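Local coordinates for protein BauA (Acinetobacter baumannii, PDB 6HCP) that probably takes up the iron-loaded siderophore preacinetobactin across the outer membrane as a TonB-dependent receptor, at residues Ile325-Gln338 with Tyr381-Ile395. Residues are numbered along the deposited sequence; the frame is centred on the assembly and turned at random. Where two conformers were deposited one is given.
Sequences ITSSTGTLSSTLGQ and YRIIPGFSDPVITNI. With EDO (1,2-ethanediol), chain Q.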
ATOM      1  N   ILE A 325       9.092 -22.074  19.541  1.00 24.39           N
ATOM      2  CA  ILE A 325       7.885 -22.520  18.851  1.00 26.10           C
ATOM      3  C   ILE A 325       7.706 -24.023  19.098  1.00 28.17           C
ATOM      4  O   ILE A 325       8.526 -24.848  18.661  1.00 27.08           O
ATOM      5  CB  ILE A 325       7.936 -22.196  17.349  1.00 25.72           C
ATOM      6  CG1 ILE A 325       8.043 -20.692  17.102  1.00 26.05           C
ATOM      7  CG2 ILE A 325       6.740 -22.814  16.611  1.00 27.24           C
ATOM      8  CD1 ILE A 325       8.232 -20.317  15.650  1.00 27.26           C
ATOM      9  N   THR A 326       6.641 -24.373  19.823  1.00 26.56           N
ATOM     10  CA  THR A 326       6.457 -25.737  20.306  1.00 27.65           C
ATOM     11  C   THR A 326       5.360 -26.487  19.552  1.00 32.36           C
ATOM     12  O   THR A 326       5.193 -27.673  19.786  1.00 31.90           O
ATOM     13  CB  THR A 326       6.146 -25.774  21.802  1.00 31.95           C
ATOM     14  OG1 THR A 326       4.922 -25.077  22.023  1.00 32.57           O
ATOM     15  CG2 THR A 326       7.254 -25.158  22.628  1.00 32.67           C
ATOM     16  N   SER A 327       4.669 -25.820  18.620  0.50 27.52           N
ATOM     17  CA  SER A 327       3.684 -26.520  17.769  0.50 31.05           C
ATOM     18  C   SER A 327       3.599 -25.859  16.393  0.50 29.43           C
ATOM     19  O   SER A 327       3.760 -24.648  16.265  0.50 31.94           O
ATOM     20  CB  SER A 327       2.316 -26.581  18.430  0.50 28.08           C
ATOM     21  OG  SER A 327       1.357 -27.155  17.542  0.50 28.76           O
ATOM     22  N   SER A 328       3.203 -26.645  15.390  1.00 33.07           N
ATOM     23  CA  SER A 328       2.911 -26.112  14.068  1.00 34.37           C
ATOM     24  C   SER A 328       1.646 -25.245  14.088  1.00 35.28           C
ATOM     25  O   SER A 328       1.392 -24.489  13.143  1.00 42.27           O
ATOM     26  CB  SER A 328       2.780 -27.236  13.067  1.00 47.78           C
ATOM     27  OG  SER A 328       1.699 -28.082  13.423  1.00 44.34           O
ATOM     28  N   THR A 329       0.881 -25.279  15.181  1.00 34.47           N
ATOM     29  CA  THR A 329      -0.265 -24.372  15.306  1.00 37.00           C
ATOM     30  C   THR A 329       0.206 -22.954  15.658  1.00 33.82           C
ATOM     31  O   THR A 329      -0.608 -22.027  15.699  1.00 34.02           O
ATOM     32  CB  THR A 329      -1.274 -24.843  16.365  1.00 39.45           C
ATOM     33  OG1 THR A 329      -0.624 -24.823  17.641  1.00 36.96           O
ATOM     34  CG2 THR A 329      -1.833 -26.222  16.093  1.00 44.43           C
ATOM     35  N   GLY A 330       1.464 -22.817  16.092  1.00 30.83           N
ATOM     36  CA  GLY A 330       2.041 -21.519  16.410  1.00 29.59           C
ATOM     37  C   GLY A 330       2.280 -21.286  17.894  1.00 28.72           C
ATOM     38  O   GLY A 330       2.704 -20.200  18.280  1.00 26.85           O
ATOM     39  N   THR A 331       2.084 -22.314  18.725  1.00 29.62           N
ATOM     40  CA  THR A 331       2.320 -22.188  20.164  1.00 28.86           C
ATOM     41  C   THR A 331       3.771 -21.743  20.427  1.00 28.28           C
ATOM     42  O   THR A 331       4.713 -22.289  19.859  1.00 27.67           O
ATOM     43  CB  THR A 331       2.003 -23.496  20.900  1.00 33.75           C
ATOM     44  OG1 THR A 331       0.679 -23.899  20.525  1.00 32.33           O
ATOM     45  CG2 THR A 331       2.110 -23.329  22.404  1.00 32.02           C
ATOM     46  N   LEU A 332       3.915 -20.736  21.281  1.00 26.33           N
ATOM     47  CA  LEU A 332       5.194 -20.137  21.648  1.00 27.55           C
ATOM     48  C   LEU A 332       5.343 -20.158  23.172  1.00 29.28           C
ATOM     49  O   LEU A 332       4.454 -19.755  23.900  1.00 30.26           O
ATOM     50  CB  LEU A 332       5.270 -18.702  21.121  1.00 23.64           C
ATOM     51  CG  LEU A 332       6.629 -18.017  21.256  1.00 27.60           C
ATOM     52  CD1 LEU A 332       7.619 -18.611  20.275  1.00 26.22           C
ATOM     53  CD2 LEU A 332       6.520 -16.515  21.051  1.00 29.25           C
ATOM     54  N   SER A 333       6.485 -20.668  23.634  1.00 24.16           N
ATOM     55  CA  SER A 333       6.834 -20.723  25.047  1.00 28.67           C
ATOM     56  C   SER A 333       8.056 -19.831  25.271  1.00 28.43           C
ATOM     57  O   SER A 333       9.125 -20.099  24.711  1.00 26.92           O
ATOM     58  CB  SER A 333       7.108 -22.159  25.465  1.00 32.35           C
ATOM     59  OG  SER A 333       7.472 -22.215  26.832  1.00 30.75           O
ATOM     60  N   SER A 334       7.884 -18.773  26.067  1.00 27.23           N
ATOM     61  CA  SER A 334       8.922 -17.791  26.274  1.00 29.33           C
ATOM     62  C   SER A 334       9.373 -17.819  27.741  1.00 30.64           C
ATOM     63  O   SER A 334       8.625 -17.495  28.661  1.00 32.12           O
ATOM     64  CB  SER A 334       8.480 -16.403  25.828  1.00 26.48           C
ATOM     65  OG  SER A 334       8.068 -16.391  24.459  1.00 28.06           O
ATOM     66  N   THR A 335      10.674 -18.008  27.937  1.00 31.16           N
ATOM     67  CA  THR A 335      11.285 -17.810  29.242  1.00 30.06           C
ATOM     68  C   THR A 335      11.755 -16.358  29.340  1.00 30.68           C
ATOM     69  O   THR A 335      12.197 -15.775  28.359  1.00 34.43           O
ATOM     70  CB  THR A 335      12.451 -18.790  29.436  1.00 33.09           C
ATOM     71  OG1 THR A 335      13.424 -18.403  28.471  1.00 37.76           O
ATOM     72  CG2 THR A 335      12.073 -20.235  29.204  1.00 33.11           C
ATOM     73  N   LEU A 336      11.705 -15.804  30.552  1.00 29.50           N
ATOM     74  CA  LEU A 336      12.035 -14.427  30.787  1.00 28.69           C
ATOM     75  C   LEU A 336      13.410 -14.342  31.461  1.00 30.96           C
ATOM     76  O   LEU A 336      13.751 -15.197  32.253  1.00 32.83           O
ATOM     77  CB  LEU A 336      10.955 -13.807  31.672  1.00 30.28           C
ATOM     78  CG  LEU A 336       9.524 -13.944  31.150  1.00 32.93           C
ATOM     79  CD1 LEU A 336       8.543 -13.275  32.100  1.00 34.75           C
ATOM     80  CD2 LEU A 336       9.406 -13.357  29.753  1.00 31.60           C
ATOM     81  N   GLY A 337      14.135 -13.255  31.197  1.00 31.38           N
ATOM     82  CA  GLY A 337      15.475 -13.032  31.750  1.00 30.93           C
ATOM     83  C   GLY A 337      15.819 -11.561  31.825  1.00 31.00           C
ATOM     84  O   GLY A 337      15.144 -10.709  31.234  1.00 29.07           O
ATOM     85  N   GLN A 338      16.826 -11.243  32.640  1.00 29.92           N
ATOM     86  CA  GLN A 338      17.333  -9.891  32.783  1.00 28.02           C
ATOM     87  C   GLN A 338      18.860  -9.938  32.701  1.00 29.83           C
ATOM     88  O   GLN A 338      19.494 -10.846  33.243  1.00 28.97           O
ATOM     89  CB  GLN A 338      16.879  -9.277  34.107  1.00 30.68           C
ATOM     90  CG  GLN A 338      15.366  -9.192  34.243  1.00 30.26           C
ATOM     91  CD  GLN A 338      14.924  -8.519  35.529  1.00 33.48           C
ATOM     92  OE1 GLN A 338      15.724  -8.244  36.425  1.00 32.30           O
ATOM     93  NE2 GLN A 338      13.678  -8.070  35.539  1.00 30.53           N
ATOM     94  N   TYR A 381      19.586 -12.244  35.827  1.00 33.25           N
ATOM     95  CA  TYR A 381      18.807 -13.415  36.197  1.00 35.00           C
ATOM     96  C   TYR A 381      18.630 -14.298  34.964  1.00 35.39           C
ATOM     97  O   TYR A 381      18.046 -13.868  33.951  1.00 36.38           O
ATOM     98  CB  TYR A 381      17.389 -13.046  36.650  1.00 33.78           C
ATOM     99  CG  TYR A 381      17.272 -12.348  37.976  1.00 34.29           C
ATOM    100  CD1 TYR A 381      17.537 -13.013  39.165  1.00 43.63           C
ATOM    101  CD2 TYR A 381      16.659 -11.109  38.048  1.00 40.89           C
ATOM    102  CE1 TYR A 381      17.306 -12.406  40.391  1.00 42.17           C
ATOM    103  CE2 TYR A 381      16.432 -10.486  39.259  1.00 45.03           C
ATOM    104  CZ  TYR A 381      16.742 -11.143  40.432  1.00 42.16           C
ATOM    105  OH  TYR A 381      16.466 -10.506  41.599  1.00 55.40           O
ATOM    106  N   ARG A 382      18.985 -15.567  35.116  1.00 33.17           N
ATOM    107  CA  ARG A 382      18.562 -16.596  34.204  1.00 40.75           C
ATOM    108  C   ARG A 382      17.112 -16.981  34.529  1.00 44.47           C
ATOM    109  O   ARG A 382      16.365 -17.384  33.655  1.00 40.67           O
ATOM    110  CB  ARG A 382      19.497 -17.807  34.303  1.00 53.68           C
ATOM    111  CG  ARG A 382      19.528 -18.661  33.042  1.00 72.24           C
ATOM    112  CD  ARG A 382      20.363 -19.928  33.163  1.00 89.04           C
ATOM    113  NE  ARG A 382      19.962 -20.773  34.285  1.00 99.56           N
ATOM    114  CZ  ARG A 382      18.943 -21.631  34.273  1.00 90.30           C
ATOM    115  NH1 ARG A 382      18.256 -21.841  33.163  1.00 73.60           N
ATOM    116  NH2 ARG A 382      18.600 -22.261  35.381  1.00 84.38           N
ATOM    117  N   ILE A 383      16.783 -17.005  35.821  1.00 40.63           N
ATOM    118  CA  ILE A 383      15.420 -17.260  36.304  1.00 44.06           C
ATOM    119  C   ILE A 383      15.031 -16.091  37.205  1.00 41.23           C
ATOM    120  O   ILE A 383      15.714 -15.805  38.174  1.00 44.27           O
ATOM    121  CB  ILE A 383      15.325 -18.602  37.063  1.00 47.48           C
ATOM    122  CG1 ILE A 383      15.799 -19.796  36.229  1.00 53.96           C
ATOM    123  CG2 ILE A 383      13.912 -18.819  37.577  1.00 61.41           C
ATOM    124  CD1 ILE A 383      15.985 -21.063  37.033  1.00 62.03           C
ATOM    125  N   ILE A 384      14.021 -15.323  36.798  1.00 34.39           N
ATOM    126  CA  ILE A 384      13.588 -14.173  37.549  1.00 37.78           C
ATOM    127  C   ILE A 384      12.675 -14.653  38.676  1.00 47.30           C
ATOM    128  O   ILE A 384      11.652 -15.290  38.412  1.00 39.24           O
ATOM    129  CB  ILE A 384      12.845 -13.178  36.643  1.00 37.77           C
ATOM    130  CG1 ILE A 384      13.675 -12.752  35.431  1.00 35.78           C
ATOM    131  CG2 ILE A 384      12.381 -11.977  37.438  1.00 39.83           C
ATOM    132  CD1 ILE A 384      12.906 -11.892  34.467  1.00 35.75           C
ATOM    133  N   PRO A 385      12.973 -14.312  39.950  1.00 44.87           N
ATOM    134  CA  PRO A 385      12.090 -14.670  41.065  1.00 46.41           C
ATOM    135  C   PRO A 385      10.658 -14.155  40.849  1.00 37.76           C
ATOM    136  O   PRO A 385      10.448 -12.971  40.570  1.00 43.86           O
ATOM    137  CB  PRO A 385      12.744 -14.014  42.293  1.00 49.53           C
ATOM    138  CG  PRO A 385      14.191 -13.813  41.890  1.00 50.89           C
ATOM    139  CD  PRO A 385      14.158 -13.562  40.392  1.00 48.74           C
ATOM    140  N   GLY A 386       9.692 -15.077  40.888  1.00 38.94           N
ATOM    141  CA  GLY A 386       8.279 -14.737  40.721  1.00 42.79           C
ATOM    142  C   GLY A 386       7.841 -14.832  39.268  1.00 45.94           C
ATOM    143  O   GLY A 386       6.676 -14.631  38.947  1.00 42.84           O
ATOM    144  N   PHE A 387       8.787 -15.109  38.366  1.00 41.21           N
ATOM    145  CA  PHE A 387       8.513 -15.069  36.915  1.00 35.93           C
ATOM    146  C   PHE A 387       9.191 -16.265  36.248  1.00 46.31           C
ATOM    147  O   PHE A 387       9.792 -16.145  35.170  1.00 47.69           O
ATOM    148  CB  PHE A 387       9.014 -13.753  36.319  1.00 36.51           C
ATOM    149  CG  PHE A 387       8.203 -12.542  36.679  1.00 40.66           C
ATOM    150  CD1 PHE A 387       8.429 -11.856  37.862  1.00 39.30           C
ATOM    151  CD2 PHE A 387       7.237 -12.057  35.814  1.00 44.34           C
ATOM    152  CE1 PHE A 387       7.642 -10.776  38.220  1.00 47.20           C
ATOM    153  CE2 PHE A 387       6.479 -10.947  36.152  1.00 42.54           C
ATOM    154  CZ  PHE A 387       6.685 -10.302  37.349  1.00 44.95           C
ATOM    155  N   SER A 388       9.192 -17.390  36.962  1.00 37.70           N
ATOM    156  CA  SER A 388       9.984 -18.531  36.583  1.00 46.42           C
ATOM    157  C   SER A 388       9.221 -19.399  35.576  1.00 42.87           C
ATOM    158  O   SER A 388       9.809 -20.210  34.886  1.00 44.73           O
ATOM    159  CB  SER A 388      10.397 -19.324  37.805  1.00 51.58           C
ATOM    160  OG  SER A 388       9.262 -19.849  38.472  1.00 54.37           O
ATOM    161  N   ASP A 389       7.892 -19.295  35.553  1.00 36.72           N
ATOM    162  CA  ASP A 389       7.113 -20.067  34.600  1.00 41.91           C
ATOM    163  C   ASP A 389       7.242 -19.406  33.232  1.00 32.06           C
ATOM    164  O   ASP A 389       7.202 -18.185  33.125  1.00 36.91           O
ATOM    165  CB  ASP A 389       5.639 -20.145  34.990  1.00 44.42           C
ATOM    166  CG  ASP A 389       5.362 -20.951  36.247  1.00 52.83           C
ATOM    167  OD1 ASP A 389       6.167 -21.852  36.582  1.00 50.40           O
ATOM    168  OD2 ASP A 389       4.297 -20.726  36.828  1.00 59.57           O
ATOM    169  N   PRO A 390       7.351 -20.196  32.146  1.00 36.93           N
ATOM    170  CA  PRO A 390       7.358 -19.629  30.800  1.00 36.52           C
ATOM    171  C   PRO A 390       5.984 -19.038  30.456  1.00 35.45           C
ATOM    172  O   PRO A 390       4.963 -19.478  30.980  1.00 35.06           O
ATOM    173  CB  PRO A 390       7.723 -20.812  29.901  1.00 39.10           C
ATOM    174  CG  PRO A 390       7.340 -22.037  30.700  1.00 52.14           C
ATOM    175  CD  PRO A 390       7.519 -21.655  32.153  1.00 41.39           C
ATOM    176  N   VAL A 391       5.996 -17.963  29.670  1.00 34.32           N
ATOM    177  CA  VAL A 391       4.795 -17.340  29.159  1.00 31.07           C
ATOM    178  C   VAL A 391       4.405 -18.048  27.862  1.00 33.00           C
ATOM    179  O   VAL A 391       5.222 -18.187  26.946  1.00 32.47           O
ATOM    180  CB  VAL A 391       5.023 -15.833  28.945  1.00 32.59           C
ATOM    181  CG1 VAL A 391       3.775 -15.153  28.401  1.00 33.35           C
ATOM    182  CG2 VAL A 391       5.490 -15.158  30.233  1.00 37.43           C
ATOM    183  N   ILE A 392       3.147 -18.510  27.795  1.00 30.48           N
ATOM    184  CA  ILE A 392       2.666 -19.288  26.665  1.00 28.69           C
ATOM    185  C   ILE A 392       1.779 -18.389  25.812  1.00 32.74           C
ATOM    186  O   ILE A 392       0.821 -17.816  26.325  1.00 31.62           O
ATOM    187  CB  ILE A 392       1.896 -20.548  27.102  1.00 30.99           C
ATOM    188  CG1 ILE A 392       2.677 -21.403  28.103  1.00 34.09           C
ATOM    189  CG2 ILE A 392       1.461 -21.356  25.885  1.00 34.56           C
ATOM    190  CD1 ILE A 392       4.005 -21.898  27.592  1.00 37.01           C
ATOM    191  N   THR A 393       2.176 -18.194  24.552  1.00 30.11           N
ATOM    192  CA  THR A 393       1.410 -17.388  23.615  1.00 30.29           C
ATOM    193  C   THR A 393       1.256 -18.195  22.327  1.00 28.62           C
ATOM    194  O   THR A 393       1.635 -19.389  22.252  1.00 29.67           O
ATOM    195  CB  THR A 393       2.062 -16.022  23.360  1.00 29.80           C
ATOM    196  OG1 THR A 393       3.351 -16.212  22.759  1.00 26.83           O
ATOM    197  CG2 THR A 393       2.218 -15.200  24.615  1.00 32.41           C
ATOM    198  N   ASN A 394       0.775 -17.528  21.286  1.00 28.62           N
ATOM    199  CA  ASN A 394       0.752 -18.110  19.949  1.00 28.13           C
ATOM    200  C   ASN A 394       1.255 -17.038  18.980  1.00 25.13           C
ATOM    201  O   ASN A 394       0.829 -15.884  19.074  1.00 26.89           O
ATOM    202  CB  ASN A 394      -0.657 -18.633  19.618  1.00 31.61           C
ATOM    203  CG  ASN A 394      -0.737 -19.331  18.285  1.00 29.28           C
ATOM    204  OD1 ASN A 394      -0.546 -18.719  17.228  1.00 28.07           O
ATOM    205  ND2 ASN A 394      -0.959 -20.639  18.317  1.00 28.70           N
ATOM    206  N   ILE A 395       2.128 -17.418  18.039  1.00 23.99           N
ATOM    207  CA  ILE A 395       2.763 -16.427  17.168  1.00 25.65           C
ATOM    208  C   ILE A 395       1.724 -15.730  16.279  1.00 24.59           C
ATOM    209  O   ILE A 395       2.005 -14.646  15.776  1.00 26.42           O
ATOM    210  CB  ILE A 395       3.895 -17.017  16.306  1.00 27.57           C
ATOM    211  CG1 ILE A 395       3.379 -17.997  15.255  1.00 26.55           C
ATOM    212  CG2 ILE A 395       4.966 -17.644  17.194  1.00 31.05           C
ATOM    213  CD1 ILE A 395       4.451 -18.528  14.338  1.00 27.84           C
TER
HETATM  214  C1  EDO Q 814      12.420  -9.475  39.930  1.00 63.22           C
HETATM  215  O1  EDO Q 814      12.615  -8.081  40.142  1.00 56.67           O
HETATM  216  C2  EDO Q 814      11.503 -10.036  41.003  1.00 63.42           C
HETATM  217  O2  EDO Q 814      10.151  -9.935  40.551  1.00 82.86           O
HETATM  218  O   HOH W   1      -1.277 -22.076  20.698  1.00 33.77           O
HETATM  219  O   HOH W   2       5.434 -16.910  24.477  1.00 28.00           O
HETATM  220  O   HOH W   3      12.526 -16.083  34.608  1.00 35.68           O
HETATM  221  O   HOH W   4      10.113 -17.253  32.575  1.00 40.35           O
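Strand 331-338 pairs antiparallel with 391-394 and again with Y381, the last residue of strand 361-381, the next strand of the barrel. L332 with T393 and S334 with V391 are hydrogen-bonded pairs, and T393 N reaches L332 O at 2.8 Å. Q338 with Y381 is a third such pair. Between them 382-390 forms a loop, with a type II turn from I384 to F387. Two waters bridge the loop to the strand: one lies near L336 O, I384 N and F387 O, the other near L336 N, F387 O and D389 O. Both segments belong to the beta-barrel of a TonB-dependent receptor. Here a long strand outruns its neighbour. The chain loops out after Y381 and rejoins the edge of the same strand at V391, in the same direction. At the far end is the type I turn S327-G330. N394 closes on this turn. Its CG lies anti to the backbone N (chi1 -176°), which brings ND2 to T329 O at 3.0 Å, above the carbonyl plane but in its own amide plane. A water links ND2 to T331 OG1, and OD1 accepts from Y396 N. L332 lies alongside T393, with CB 3.5 Å from T393 OG1. A water bridges T393 OG1, S334 OG and V391 O. On the other face S333 OG sits 3.4 Å from P390 CB. L336 CD1 touches V391 CG2 (4.0 Å) and, obliquely, F387 CD2. I384 CD1 meets L336 CB. I384 CD1 also lies 3.7 Å from Q338 CG. Q338 OE1 lies at the Y381 ring edge, 3.4 Å from Y381 CD2. Q338 NE2 donates to E407 O and N318 OD1.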